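Local coordinates for ThiJ/PfpI family protein (Pseudomonas syringae pv. tomato, PDB 3EWN) that is of unknown function but belongs to the DJ-1/PfpI family, with a fold related to that of class I glutamine amidotransferases, at residues Lys140-Trp145 against Thr171-Thr176. Residues are numbered along the deposited sequence; the frame is centred on the assembly and turned at random.
Sequences KATSHW and TGAGVT
The imidazole of His144 meets Gly174 and Val175. CD2 approaches CA of Gly174 obliquely, at 3.8 Å. CG2 of Val175 lies at the ring edge, near its plane, 4.5 Å from His144 CD2. Within residues 140-145, CE1 of His144 lies over one face of the Trp145 indole, 3.4 Å above its plane and offset toward the rim. CG of His144 is anti to the backbone N (chi1 -173°), which places CD2 near Gly174 CA. Gly174 has no side chain, and the ring comes close to its CA. Both ring nitrogens are used: ND1 bonds Ser146 OG and NE2 bonds Met201 O of the second subunit. A bound glycerol, probably from the crystallisation liquor, comes within about 3 Å of the His144 side chain (nearest atoms).

Further back, the two segments run in nearly the same direction. Thr142 N donates a nearly straight hydrogen bond to Thr171 OG1 (3.0 Å, 168° at the hydrogen). With chi1 at 52°, that hydroxyl lies between its own backbone N and carbonyl carbon and faces residues 140-145. A water links the same OG1 to Lys140 O. CG2 of Thr142 presses on the backbone, 3.4 Å from Gly172 C, while Thr142 OG1 hydrogen-bonds to Ala161 O. Ser143 O receives a CA-H contact from Ala173 CA at 3.5 Å.

The contact is buried. It packs a strand-end turn, leading from the central sheet into helix 177-189, against the loop after strand 140-141. The second subunit lies next to it, and its Glu203 hydrogen-bonds Trp145 N. Strand 169-172 lies between strands 119-123 and 163-166; strand 140-141 pairs in parallel with strand 157-158. Val175 reaches helix 36-46, and Thr142 and Thr171 both touch Val164 of strand 163-166.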
loop_
_atom_site.group_PDB
_atom_site.type_symbol
_atom_site.label_atom_id
_atom_site.label_comp_id
_atom_site.label_asym_id
_atom_site.label_seq_id
_atom_site.Cartn_x
_atom_site.Cartn_y
_atom_site.Cartn_z
ATOM N N LYS A 140 -5.683 -9.188 23.677
ATOM C CA LYS A 140 -5.480 -7.758 23.506
ATOM C C LYS A 140 -5.416 -7.567 21.996
ATOM O O LYS A 140 -4.886 -8.416 21.278
ATOM C CB LYS A 140 -4.151 -7.316 24.134
ATOM C CG LYS A 140 -4.169 -7.229 25.641
ATOM C CD LYS A 140 -2.768 -6.988 26.192
ATOM C CE LYS A 140 -2.145 -5.713 25.649
ATOM N NZ LYS A 140 -0.746 -5.550 26.143
ATOM N N ALA A 141 -5.963 -6.463 21.511
ATOM C CA ALA A 141 -5.947 -6.199 20.082
ATOM C C ALA A 141 -6.240 -4.737 19.816
ATOM O O ALA A 141 -6.890 -4.067 20.618
ATOM C CB ALA A 141 -6.976 -7.078 19.375
ATOM N N THR A 142 -5.747 -4.244 18.686
ATOM C CA THR A 142 -5.973 -2.858 18.311
ATOM C C THR A 142 -6.825 -2.827 17.049
ATOM O O THR A 142 -7.269 -3.867 16.567
ATOM C CB THR A 142 -4.633 -2.113 18.083
ATOM O OG1 THR A 142 -4.898 -0.728 17.816
ATOM C CG2 THR A 142 -3.874 -2.708 16.912
ATOM N N SER A 143 -7.068 -1.636 16.520
ATOM C CA SER A 143 -7.882 -1.492 15.319
ATOM C C SER A 143 -7.776 -0.035 14.894
ATOM O O SER A 143 -6.954 0.705 15.430
ATOM C CB SER A 143 -9.339 -1.831 15.646
ATOM O OG SER A 143 -10.120 -1.986 14.474
ATOM N N HIS A 144 -8.587 0.380 13.927
ATOM C CA HIS A 144 -8.574 1.782 13.520
ATOM C C HIS A 144 -9.097 2.525 14.747
ATOM O O HIS A 144 -9.885 1.973 15.526
ATOM C CB HIS A 144 -9.499 2.002 12.320
ATOM C CG HIS A 144 -9.420 3.383 11.739
ATOM N ND1 HIS A 144 -10.162 4.440 12.221
ATOM C CD2 HIS A 144 -8.666 3.883 10.730
ATOM C CE1 HIS A 144 -9.870 5.532 11.535
ATOM N NE2 HIS A 144 -8.965 5.221 10.623
ATOM N N TRP A 145 -8.672 3.766 14.940
ATOM C CA TRP A 145 -9.124 4.498 16.112
ATOM C C TRP A 145 -10.632 4.710 16.179
ATOM O O TRP A 145 -11.182 4.906 17.261
ATOM C CB TRP A 145 -8.404 5.846 16.230
ATOM C CG TRP A 145 -8.507 6.738 15.031
ATOM C CD1 TRP A 145 -7.562 6.920 14.061
ATOM C CD2 TRP A 145 -9.596 7.612 14.699
ATOM N NE1 TRP A 145 -7.990 7.858 13.149
ATOM C CE2 TRP A 145 -9.236 8.296 13.516
ATOM C CE3 TRP A 145 -10.838 7.882 15.285
ATOM C CZ2 TRP A 145 -10.077 9.237 12.910
ATOM C CZ3 TRP A 145 -11.675 8.820 14.681
ATOM C CH2 TRP A 145 -11.288 9.484 13.506
ATOM N N THR A 171 -2.171 -7.729 15.816
ATOM C CA THR A 171 -3.019 -6.785 15.103
ATOM C C THR A 171 -2.370 -5.420 14.920
ATOM O O THR A 171 -1.613 -4.954 15.773
ATOM C CB THR A 171 -4.377 -6.601 15.834
ATOM O OG1 THR A 171 -4.145 -6.286 17.215
ATOM C CG2 THR A 171 -5.212 -7.869 15.743
ATOM N N GLY A 172 -2.663 -4.793 13.785
ATOM C CA GLY A 172 -2.128 -3.476 13.500
ATOM C C GLY A 172 -3.254 -2.465 13.558
ATOM O O GLY A 172 -4.415 -2.814 13.353
ATOM N N ALA A 173 -2.923 -1.209 13.839
ATOM C CA ALA A 173 -3.934 -0.166 13.921
ATOM C C ALA A 173 -4.430 0.264 12.542
ATOM O O ALA A 173 -4.359 -0.496 11.578
ATOM C CB ALA A 173 -3.390 1.031 14.684
ATOM N N GLY A 174 -4.923 1.493 12.455
ATOM C CA GLY A 174 -5.452 1.992 11.202
ATOM C C GLY A 174 -4.545 1.980 9.983
ATOM O O GLY A 174 -3.331 2.158 10.072
ATOM N N VAL A 175 -5.181 1.762 8.837
ATOM C CA VAL A 175 -4.556 1.734 7.515
ATOM C C VAL A 175 -3.039 1.537 7.394
ATOM O O VAL A 175 -2.556 0.401 7.335
ATOM C CB VAL A 175 -4.956 3.009 6.734
ATOM C CG1 VAL A 175 -4.556 2.883 5.276
ATOM C CG2 VAL A 175 -6.469 3.238 6.865
ATOM N N THR A 176 -2.293 2.637 7.344
ATOM C CA THR A 176 -0.844 2.572 7.167
ATOM C C THR A 176 -0.077 1.772 8.211
ATOM O O THR A 176 1.073 1.395 7.981
ATOM C CB THR A 176 -0.233 3.985 7.063
ATOM O OG1 THR A 176 -0.511 4.720 8.259
ATOM C CG2 THR A 176 -0.825 4.728 5.869
HETATM O O HOH W 1 -3.677 -8.517 18.720
#